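Local coordinates for protein thermostable carboxypeptidase 1 (Pyrococcus furiosus, PDB 1KA2) that removes amino acids one after another from the C-terminus of peptides as a homodimeric, cobalt-dependent metallocarboxypeptidase of broad specificity, at residues Thr9-Ile20 and Glu65-Ala73; Glu81-Val89 and Trp467-Glu475. All blocks are in the same frame, centred on the assembly; numbering follows the deposited sequence.

In the fold
Contact 1 pairs two of the first helices of the chain, and contact 2 ties the next one, helix 81-99, to the turn that leads into helix 473-481 near the C-terminus. Their centres lie about 16 Å apart on the same side of the chain's centre, contact 1 being the farther out, at about 30 Å against 20 Å. Helix 81-99 joins them: its face turned from the 467-475 turn packs on contact 1, with Ile86 CD1 3.3 Å from Ile10 CG2 and Val87 CG2 4.0 Å from Ala73 CB. Both are structural contacts away from the metal site of His269, His273 and Glu299, which holds magnesium in this crystal.

Contact 1 (Thr9-Ile20 and Glu65-Ala73); sequences TIKQILAKYRRI and EFVNLVEKA
Segments 9-20 and 65-73, from helices 8-36 and 64-74, pack nearly antiparallel, the segment axes 9.6 Å apart at closest approach and at 149°, and Ile13 and Phe66 interlock as knobs into holes. Ile13 sits among Phe66, Leu69, Val70 and Ala73: its CG1 slides past Leu69 CB at 3.6 Å, while its CD1 reaches on to Ala73. In return Phe66 enters the hole between Ile13, Lys16, Tyr17 and Ile20. With CG anti to the backbone N (chi1 -164°), its ring presents one edge to Lys16 CB, and Ile20 CD1 lies over one face in a CH-pi contact 4.3 Å from the ring centroid. At the Thr9 end of the contact packing is tight, Thr9 CG2 lying 3.4 Å from Ala73 CB. Lys16 runs across Leu69, CD against CD1 at 3.7 Å, then bends at its last torsion to bring NZ 2.9 Å from Glu65 OE1, a salt bridge in which NZ approaches OE1 from above the carboxylate plane. A methionine in place of Lys16 would probably leave Glu65 without this charged mate. On the inner side, Leu90 of helix 81-99 touches both Ile13 and Phe66. The pair is thus held mainly by apolar interlocking, with one charged bond at its more exposed margin.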
loop_
_atom_site.group_PDB
_atom_site.type_symbol
_atom_site.label_atom_id
_atom_site.label_comp_id
_atom_site.label_asym_id
_atom_site.label_seq_id
_atom_site.Cartn_x
_atom_site.Cartn_y
_atom_site.Cartn_z
ATOM N N THR A 9 -6.217 26.062 21.481
ATOM C CA THR A 9 -5.060 26.239 20.607
ATOM C C THR A 9 -4.511 24.867 20.239
ATOM O O THR A 9 -4.084 24.641 19.111
ATOM C CB THR A 9 -3.940 27.080 21.285
ATOM O OG1 THR A 9 -4.353 28.450 21.352
ATOM C CG2 THR A 9 -2.642 26.990 20.499
ATOM N N ILE A 10 -4.538 23.956 21.207
ATOM C CA ILE A 10 -4.066 22.591 21.009
ATOM C C ILE A 10 -4.960 21.868 19.985
ATOM O O ILE A 10 -4.461 21.144 19.130
ATOM C CB ILE A 10 -4.066 21.815 22.345
ATOM C CG1 ILE A 10 -3.100 22.473 23.339
ATOM C CG2 ILE A 10 -3.678 20.366 22.112
ATOM C CD1 ILE A 10 -1.631 22.330 23.004
ATOM N N LYS A 11 -6.274 22.075 20.060
ATOM C CA LYS A 11 -7.188 21.429 19.118
ATOM C C LYS A 11 -6.993 21.939 17.698
ATOM O O LYS A 11 -7.078 21.166 16.747
ATOM C CB LYS A 11 -8.652 21.670 19.493
ATOM C CG LYS A 11 -9.152 21.036 20.776
ATOM C CD LYS A 11 -10.640 21.380 20.921
ATOM C CE LYS A 11 -11.160 21.177 22.326
ATOM N NZ LYS A 11 -12.562 21.678 22.442
ATOM N N GLN A 12 -6.766 23.243 17.547
ATOM C CA GLN A 12 -6.570 23.818 16.221
ATOM C C GLN A 12 -5.336 23.178 15.606
ATOM O O GLN A 12 -5.282 22.923 14.412
ATOM C CB GLN A 12 -6.354 25.333 16.291
ATOM C CG GLN A 12 -7.401 26.122 17.066
ATOM C CD GLN A 12 -7.225 27.622 16.893
ATOM O OE1 GLN A 12 -7.616 28.188 15.869
ATOM N NE2 GLN A 12 -6.613 28.270 17.880
ATOM N N ILE A 13 -4.340 22.926 16.444
ATOM C CA ILE A 13 -3.105 22.315 15.994
ATOM C C ILE A 13 -3.351 20.884 15.539
ATOM O O ILE A 13 -2.955 20.505 14.433
ATOM C CB ILE A 13 -2.047 22.326 17.120
ATOM C CG1 ILE A 13 -1.560 23.760 17.350
ATOM C CG2 ILE A 13 -0.890 21.397 16.768
ATOM C CD1 ILE A 13 -0.603 23.908 18.525
ATOM N N LEU A 14 -4.014 20.097 16.382
ATOM C CA LEU A 14 -4.299 18.704 16.059
ATOM C C LEU A 14 -5.114 18.548 14.779
ATOM O O LEU A 14 -4.929 17.578 14.042
ATOM C CB LEU A 14 -5.014 18.013 17.227
ATOM C CG LEU A 14 -4.208 17.897 18.525
ATOM C CD1 LEU A 14 -4.990 17.085 19.555
ATOM C CD2 LEU A 14 -2.851 17.247 18.243
ATOM N N ALA A 15 -6.007 19.499 14.511
ATOM C CA ALA A 15 -6.823 19.462 13.299
ATOM C C ALA A 15 -5.927 19.649 12.070
ATOM O O ALA A 15 -6.089 18.959 11.072
ATOM C CB ALA A 15 -7.886 20.556 13.343
ATOM N N LYS A 16 -4.990 20.591 12.134
ATOM C CA LYS A 16 -4.083 20.793 11.012
ATOM C C LYS A 16 -3.119 19.618 10.919
ATOM O O LYS A 16 -2.800 19.163 9.832
ATOM C CB LYS A 16 -3.285 22.087 11.176
ATOM C CG LYS A 16 -4.113 23.341 11.022
ATOM C CD LYS A 16 -3.288 24.588 11.317
ATOM C CE LYS A 16 -3.914 25.804 10.671
ATOM N NZ LYS A 16 -3.922 25.640 9.196
ATOM N N TYR A 17 -2.663 19.124 12.066
ATOM C CA TYR A 17 -1.729 17.998 12.109
ATOM C C TYR A 17 -2.261 16.733 11.410
ATOM O O TYR A 17 -1.477 15.928 10.863
ATOM C CB TYR A 17 -1.385 17.652 13.557
ATOM C CG TYR A 17 -0.292 16.620 13.660
ATOM C CD1 TYR A 17 1.024 16.956 13.357
ATOM C CD2 TYR A 17 -0.578 15.299 14.007
ATOM C CE1 TYR A 17 2.038 16.006 13.392
ATOM C CE2 TYR A 17 0.431 14.329 14.041
ATOM C CZ TYR A 17 1.739 14.699 13.729
ATOM O OH TYR A 17 2.760 13.788 13.740
ATOM N N ARG A 18 -3.582 16.558 11.428
ATOM C CA ARG A 18 -4.208 15.397 10.797
ATOM C C ARG A 18 -3.732 15.233 9.351
ATOM O O ARG A 18 -3.436 14.125 8.913
ATOM C CB ARG A 18 -5.740 15.525 10.831
ATOM C CG ARG A 18 -6.380 15.184 12.167
ATOM C CD ARG A 18 -7.672 14.434 11.949
ATOM N NE ARG A 18 -8.208 13.952 13.215
ATOM C CZ ARG A 18 -9.321 13.237 13.335
ATOM N NH1 ARG A 18 -10.025 12.916 12.262
ATOM N NH2 ARG A 18 -9.720 12.839 14.527
ATOM N N ARG A 19 -3.670 16.346 8.621
ATOM C CA ARG A 19 -3.223 16.344 7.228
ATOM C C ARG A 19 -1.794 15.845 7.149
ATOM O O ARG A 19 -1.447 15.024 6.314
ATOM C CB ARG A 19 -3.260 17.753 6.623
ATOM C CG ARG A 19 -4.522 18.107 5.918
ATOM C CD ARG A 19 -4.372 19.391 5.146
ATOM N NE ARG A 19 -5.594 19.664 4.395
ATOM C CZ ARG A 19 -5.783 20.714 3.618
ATOM N NH1 ARG A 19 -4.829 21.611 3.480
ATOM N NH2 ARG A 19 -6.926 20.853 2.971
ATOM N N ILE A 20 -0.958 16.394 8.013
ATOM C CA ILE A 20 0.433 16.003 8.049
ATOM C C ILE A 20 0.459 14.518 8.396
ATOM O O ILE A 20 1.176 13.737 7.769
ATOM C CB ILE A 20 1.217 16.814 9.103
ATOM C CG1 ILE A 20 1.271 18.286 8.685
ATOM C CG2 ILE A 20 2.598 16.236 9.258
ATOM C CD1 ILE A 20 2.027 19.197 9.685
ATOM N N GLU A 65 0.914 29.433 9.495
ATOM C CA GLU A 65 -0.211 29.137 10.365
ATOM C C GLU A 65 0.145 28.081 11.405
ATOM O O GLU A 65 -0.053 28.285 12.607
ATOM C CB GLU A 65 -1.393 28.649 9.537
ATOM C CG GLU A 65 -1.964 29.691 8.609
ATOM C CD GLU A 65 -3.067 29.128 7.744
ATOM O OE1 GLU A 65 -3.955 28.443 8.296
ATOM O OE2 GLU A 65 -3.051 29.366 6.516
ATOM N N PHE A 66 0.676 26.954 10.941
ATOM C CA PHE A 66 1.042 25.877 11.845
ATOM C C PHE A 66 2.124 26.322 12.829
ATOM O O PHE A 66 1.996 26.119 14.037
ATOM C CB PHE A 66 1.523 24.655 11.055
ATOM C CG PHE A 66 1.557 23.386 11.864
ATOM C CD1 PHE A 66 0.377 22.742 12.225
ATOM C CD2 PHE A 66 2.761 22.853 12.289
ATOM C CE1 PHE A 66 0.403 21.586 13.000
ATOM C CE2 PHE A 66 2.798 21.707 13.062
ATOM C CZ PHE A 66 1.616 21.071 13.418
ATOM N N VAL A 67 3.188 26.932 12.319
ATOM C CA VAL A 67 4.257 27.383 13.193
ATOM C C VAL A 67 3.747 28.411 14.202
ATOM O O VAL A 67 4.093 28.338 15.385
ATOM C CB VAL A 67 5.441 27.990 12.394
ATOM C CG1 VAL A 67 6.534 28.445 13.354
ATOM C CG2 VAL A 67 5.997 26.960 11.420
ATOM N N ASN A 68 2.929 29.361 13.750
ATOM C CA ASN A 68 2.381 30.382 14.654
ATOM C C ASN A 68 1.612 29.732 15.811
ATOM O O ASN A 68 1.759 30.129 16.962
ATOM C CB ASN A 68 1.439 31.351 13.906
ATOM C CG ASN A 68 2.184 32.334 12.995
ATOM O OD1 ASN A 68 3.343 32.689 13.245
ATOM N ND2 ASN A 68 1.503 32.799 11.948
ATOM N N LEU A 69 0.794 28.734 15.493
ATOM C CA LEU A 69 0.008 28.029 16.500
ATOM C C LEU A 69 0.878 27.351 17.556
ATOM O O LEU A 69 0.595 27.438 18.753
ATOM C CB LEU A 69 -0.895 26.985 15.834
ATOM C CG LEU A 69 -2.150 27.518 15.140
ATOM C CD1 LEU A 69 -2.972 26.365 14.595
ATOM C CD2 LEU A 69 -2.973 28.320 16.138
ATOM N N VAL A 70 1.932 26.675 17.107
ATOM C CA VAL A 70 2.845 25.984 18.013
ATOM C C VAL A 70 3.542 26.990 18.924
ATOM O O VAL A 70 3.699 26.755 20.123
ATOM C CB VAL A 70 3.914 25.171 17.227
ATOM C CG1 VAL A 70 4.974 24.623 18.185
ATOM C CG2 VAL A 70 3.250 24.028 16.476
ATOM N N GLU A 71 3.972 28.109 18.355
ATOM C CA GLU A 71 4.630 29.135 19.151
ATOM C C GLU A 71 3.656 29.642 20.204
ATOM O O GLU A 71 3.994 29.729 21.387
ATOM C CB GLU A 71 5.091 30.296 18.266
ATOM C CG GLU A 71 6.567 30.237 17.907
ATOM C CD GLU A 71 7.455 30.222 19.136
ATOM O OE1 GLU A 71 7.341 31.161 19.953
ATOM O OE2 GLU A 71 8.262 29.278 19.286
ATOM N N LYS A 72 2.444 29.965 19.761
ATOM C CA LYS A 72 1.403 30.461 20.649
ATOM C C LYS A 72 1.148 29.507 21.814
ATOM O O LYS A 72 1.201 29.909 22.978
ATOM C CB LYS A 72 0.108 30.670 19.863
ATOM C CG LYS A 72 -1.043 31.233 20.685
ATOM C CD LYS A 72 -2.317 31.292 19.860
ATOM C CE LYS A 72 -3.460 31.918 20.638
ATOM N NZ LYS A 72 -3.186 33.345 20.965
ATOM N N ALA A 73 0.868 28.244 21.500
ATOM C CA ALA A 73 0.595 27.243 22.528
ATOM C C ALA A 73 1.781 27.091 23.468
ATOM O O ALA A 73 1.617 26.862 24.668
ATOM C CB ALA A 73 0.273 25.902 21.880
#

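Contact 2 (Glu81-Val89 and Trp467-Glu475)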
loop_
_atom_site.group_PDB
_atom_site.type_symbol
_atom_site.label_atom_id
_atom_site.label_comp_id
_atom_site.label_asym_id
_atom_site.label_seq_id
_atom_site.Cartn_x
_atom_site.Cartn_y
_atom_site.Cartn_z
ATOM N N GLU A 81 0.059 17.626 30.705
ATOM C CA GLU A 81 1.229 16.948 30.154
ATOM C C GLU A 81 1.050 16.510 28.694
ATOM O O GLU A 81 1.963 16.648 27.870
ATOM C CB GLU A 81 1.579 15.740 31.028
ATOM C CG GLU A 81 0.462 14.711 31.133
ATOM C CD GLU A 81 0.130 14.357 32.569
ATOM O OE1 GLU A 81 1.033 13.868 33.285
ATOM O OE2 GLU A 81 -1.033 14.568 32.980
ATOM N N TYR A 82 -0.132 15.998 28.376
ATOM C CA TYR A 82 -0.427 15.536 27.023
ATOM C C TYR A 82 -0.345 16.666 26.004
ATOM O O TYR A 82 0.398 16.574 25.026
ATOM C CB TYR A 82 -1.812 14.893 26.983
ATOM C CG TYR A 82 -1.995 13.826 28.035
ATOM C CD1 TYR A 82 -2.651 14.104 29.236
ATOM C CD2 TYR A 82 -1.483 12.545 27.847
ATOM C CE1 TYR A 82 -2.790 13.126 30.225
ATOM C CE2 TYR A 82 -1.616 11.564 28.824
ATOM C CZ TYR A 82 -2.269 11.862 30.008
ATOM O OH TYR A 82 -2.394 10.896 30.970
ATOM N N GLU A 83 -1.111 17.726 26.232
ATOM C CA GLU A 83 -1.105 18.875 25.332
ATOM C C GLU A 83 0.308 19.451 25.270
ATOM O O GLU A 83 0.724 19.997 24.251
ATOM C CB GLU A 83 -2.062 19.949 25.839
ATOM C CG GLU A 83 -3.459 19.447 26.153
ATOM C CD GLU A 83 -4.312 20.505 26.827
ATOM O OE1 GLU A 83 -3.901 21.003 27.897
ATOM O OE2 GLU A 83 -5.389 20.842 26.288
ATOM N N ARG A 84 1.043 19.328 26.370
ATOM C CA ARG A 84 2.406 19.837 26.427
ATOM C C ARG A 84 3.285 18.960 25.549
ATOM O O ARG A 84 4.167 19.454 24.843
ATOM C CB ARG A 84 2.919 19.800 27.866
ATOM C CG ARG A 84 4.096 20.720 28.137
ATOM C CD ARG A 84 4.629 20.489 29.544
ATOM N NE ARG A 84 3.551 20.513 30.530
ATOM C CZ ARG A 84 3.668 20.079 31.780
ATOM N NH1 ARG A 84 4.825 19.584 32.210
ATOM N NH2 ARG A 84 2.620 20.124 32.597
ATOM N N GLY A 85 3.033 17.654 25.597
ATOM C CA GLY A 85 3.805 16.719 24.800
ATOM C C GLY A 85 3.674 17.061 23.336
ATOM O O GLY A 85 4.635 16.952 22.570
ATOM N N ILE A 86 2.475 17.489 22.953
ATOM C CA ILE A 86 2.193 17.860 21.577
ATOM C C ILE A 86 3.159 18.948 21.140
ATOM O O ILE A 86 3.802 18.843 20.087
ATOM C CB ILE A 86 0.751 18.389 21.430
ATOM C CG1 ILE A 86 -0.240 17.302 21.831
ATOM C CG2 ILE A 86 0.486 18.813 19.996
ATOM C CD1 ILE A 86 -1.656 17.772 21.832
ATOM N N VAL A 87 3.260 19.988 21.964
ATOM C CA VAL A 87 4.133 21.119 21.680
ATOM C C VAL A 87 5.617 20.750 21.678
ATOM O O VAL A 87 6.339 21.099 20.745
ATOM C CB VAL A 87 3.898 22.264 22.694
ATOM C CG1 VAL A 87 4.801 23.447 22.366
ATOM C CG2 VAL A 87 2.427 22.686 22.668
ATOM N N ARG A 88 6.078 20.042 22.706
ATOM C CA ARG A 88 7.489 19.670 22.757
ATOM C C ARG A 88 7.870 18.958 21.466
ATOM O O ARG A 88 8.833 19.333 20.796
ATOM C CB ARG A 88 7.791 18.739 23.940
ATOM C CG ARG A 88 9.281 18.612 24.230
ATOM C CD ARG A 88 9.622 17.445 25.159
ATOM N NE ARG A 88 9.851 16.185 24.441
ATOM C CZ ARG A 88 8.897 15.313 24.116
ATOM N NH1 ARG A 88 7.633 15.550 24.442
ATOM N NH2 ARG A 88 9.211 14.196 23.474
ATOM N N VAL A 89 7.091 17.939 21.121
ATOM C CA VAL A 89 7.333 17.151 19.919
ATOM C C VAL A 89 7.292 18.000 18.650
ATOM O O VAL A 89 8.217 17.959 17.833
ATOM C CB VAL A 89 6.302 15.995 19.807
ATOM C CG1 VAL A 89 6.393 15.322 18.436
ATOM C CG2 VAL A 89 6.543 14.988 20.910
ATOM N N TRP A 467 3.015 5.600 26.957
ATOM C CA TRP A 467 3.514 6.963 27.024
ATOM C C TRP A 467 3.841 7.586 25.670
ATOM O O TRP A 467 3.990 8.806 25.568
ATOM C CB TRP A 467 4.735 7.024 27.952
ATOM C CG TRP A 467 4.415 6.508 29.324
ATOM C CD1 TRP A 467 5.013 5.464 29.972
ATOM C CD2 TRP A 467 3.348 6.949 30.176
ATOM N NE1 TRP A 467 4.378 5.223 31.166
ATOM C CE2 TRP A 467 3.353 6.121 31.315
ATOM C CE3 TRP A 467 2.387 7.962 30.082
ATOM C CZ2 TRP A 467 2.432 6.273 32.359
ATOM C CZ3 TRP A 467 1.467 8.114 31.124
ATOM C CH2 TRP A 467 1.500 7.271 32.246
ATOM N N GLY A 468 3.931 6.763 24.628
ATOM C CA GLY A 468 4.245 7.300 23.313
ATOM C C GLY A 468 5.396 8.296 23.356
ATOM O O GLY A 468 6.450 8.003 23.929
ATOM N N SER A 469 5.178 9.468 22.762
ATOM C CA SER A 469 6.179 10.523 22.698
ATOM C C SER A 469 5.861 11.686 23.629
ATOM O O SER A 469 6.196 12.836 23.338
ATOM C CB SER A 469 6.297 11.048 21.270
ATOM O OG SER A 469 6.673 10.001 20.398
ATOM N N ILE A 470 5.219 11.385 24.749
ATOM C CA ILE A 470 4.882 12.424 25.705
ATOM C C ILE A 470 6.137 13.069 26.307
ATOM O O ILE A 470 6.238 14.292 26.386
ATOM C CB ILE A 470 3.988 11.851 26.827
ATOM C CG1 ILE A 470 2.569 11.649 26.280
ATOM C CG2 ILE A 470 3.971 12.782 28.024
ATOM C CD1 ILE A 470 1.661 10.850 27.181
ATOM N N TYR A 471 7.090 12.236 26.709
ATOM C CA TYR A 471 8.324 12.709 27.325
ATOM C C TYR A 471 9.542 12.375 26.476
ATOM O O TYR A 471 9.527 11.406 25.719
ATOM C CB TYR A 471 8.510 12.053 28.699
ATOM C CG TYR A 471 7.286 12.094 29.588
ATOM C CD1 TYR A 471 6.485 10.963 29.765
ATOM C CD2 TYR A 471 6.930 13.264 30.263
ATOM C CE1 TYR A 471 5.361 10.998 30.599
ATOM C CE2 TYR A 471 5.810 13.309 31.092
ATOM C CZ TYR A 471 5.034 12.173 31.256
ATOM O OH TYR A 471 3.942 12.220 32.091
ATOM N N PRO A 472 10.618 13.172 26.597
ATOM C CA PRO A 472 11.828 12.898 25.815
ATOM C C PRO A 472 12.368 11.558 26.297
ATOM O O PRO A 472 11.999 11.099 27.378
ATOM C CB PRO A 472 12.751 14.059 26.187
ATOM C CG PRO A 472 11.793 15.168 26.549
ATOM C CD PRO A 472 10.746 14.437 27.345
ATOM N N PRO A 473 13.252 10.919 25.519
ATOM C CA PRO A 473 13.811 9.621 25.916
ATOM C C PRO A 473 14.289 9.538 27.366
ATOM O O PRO A 473 13.889 8.643 28.110
ATOM C CB PRO A 473 14.958 9.423 24.932
ATOM C CG PRO A 473 14.461 10.108 23.708
ATOM C CD PRO A 473 13.857 11.385 24.257
ATOM N N LYS A 474 15.142 10.470 27.768
ATOM C CA LYS A 474 15.666 10.449 29.127
ATOM C C LYS A 474 14.586 10.610 30.185
ATOM O O LYS A 474 14.487 9.799 31.101
ATOM C CB LYS A 474 16.737 11.523 29.292
ATOM C CG LYS A 474 17.995 11.202 28.511
ATOM C CD LYS A 474 19.076 12.221 28.747
ATOM C CE LYS A 474 20.351 11.830 28.024
ATOM N NZ LYS A 474 21.497 12.688 28.443
ATOM N N GLU A 475 13.769 11.645 30.054
ATOM C CA GLU A 475 12.706 11.877 31.020
ATOM C C GLU A 475 11.766 10.671 31.090
ATOM O O GLU A 475 11.217 10.369 32.143
ATOM C CB GLU A 475 11.941 13.153 30.657
ATOM C CG GLU A 475 10.913 13.572 31.695
ATOM C CD GLU A 475 10.325 14.947 31.423
ATOM O OE1 GLU A 475 9.417 15.357 32.176
ATOM O OE2 GLU A 475 10.773 15.616 30.462
#
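Ser469 and Ile470, which meet helix 81-99 through Arg88, Val89, Gly85 and Tyr82, belong to a type II' turn that starts at Trp467 and is closed by Ile470 N on Trp467 O. Gly468 gives the turn its positive phi. At Ser469 the carbonyl oxygen faces Arg88: NH1 donates to it at 3.3 Å, with O only 2° out of the guanidinium plane, and NH2 adds a weak second bond. Val89 CG2 touches the same oxygen, while Ser469 OG turns to Gly291 O. Next, Ile470 lies against Gly85, the two CA atoms being 4.5 Å apart; Gly85 lets the backbones come this close, since the place of a CB would be tight against Ile470 CA. The isoleucine reaches the helix again with CD1, 3.6 Å from Tyr82 CD2. Tyr471 extends along the helix until its OH comes 3.6 Å from Glu81 OE1, too long to count as a hydrogen bond. Tyr471 C, with N and CD of Pro472 at the N-cap position of helix 473-481, lies over one face of the Arg88 guanidinium, and Pro472 CG also touches the arginine chain, 3.4 Å from Arg88 CD. A bend at chi3 (88°) helps lay the group there. Arg88 is therefore held in its plane by the Ser469 carbonyl, paired at NE with the Glu165 carboxylate in a salt bridge and covered on one face by Tyr471 and Pro472, which probably offsets the cost of burying part of its charge.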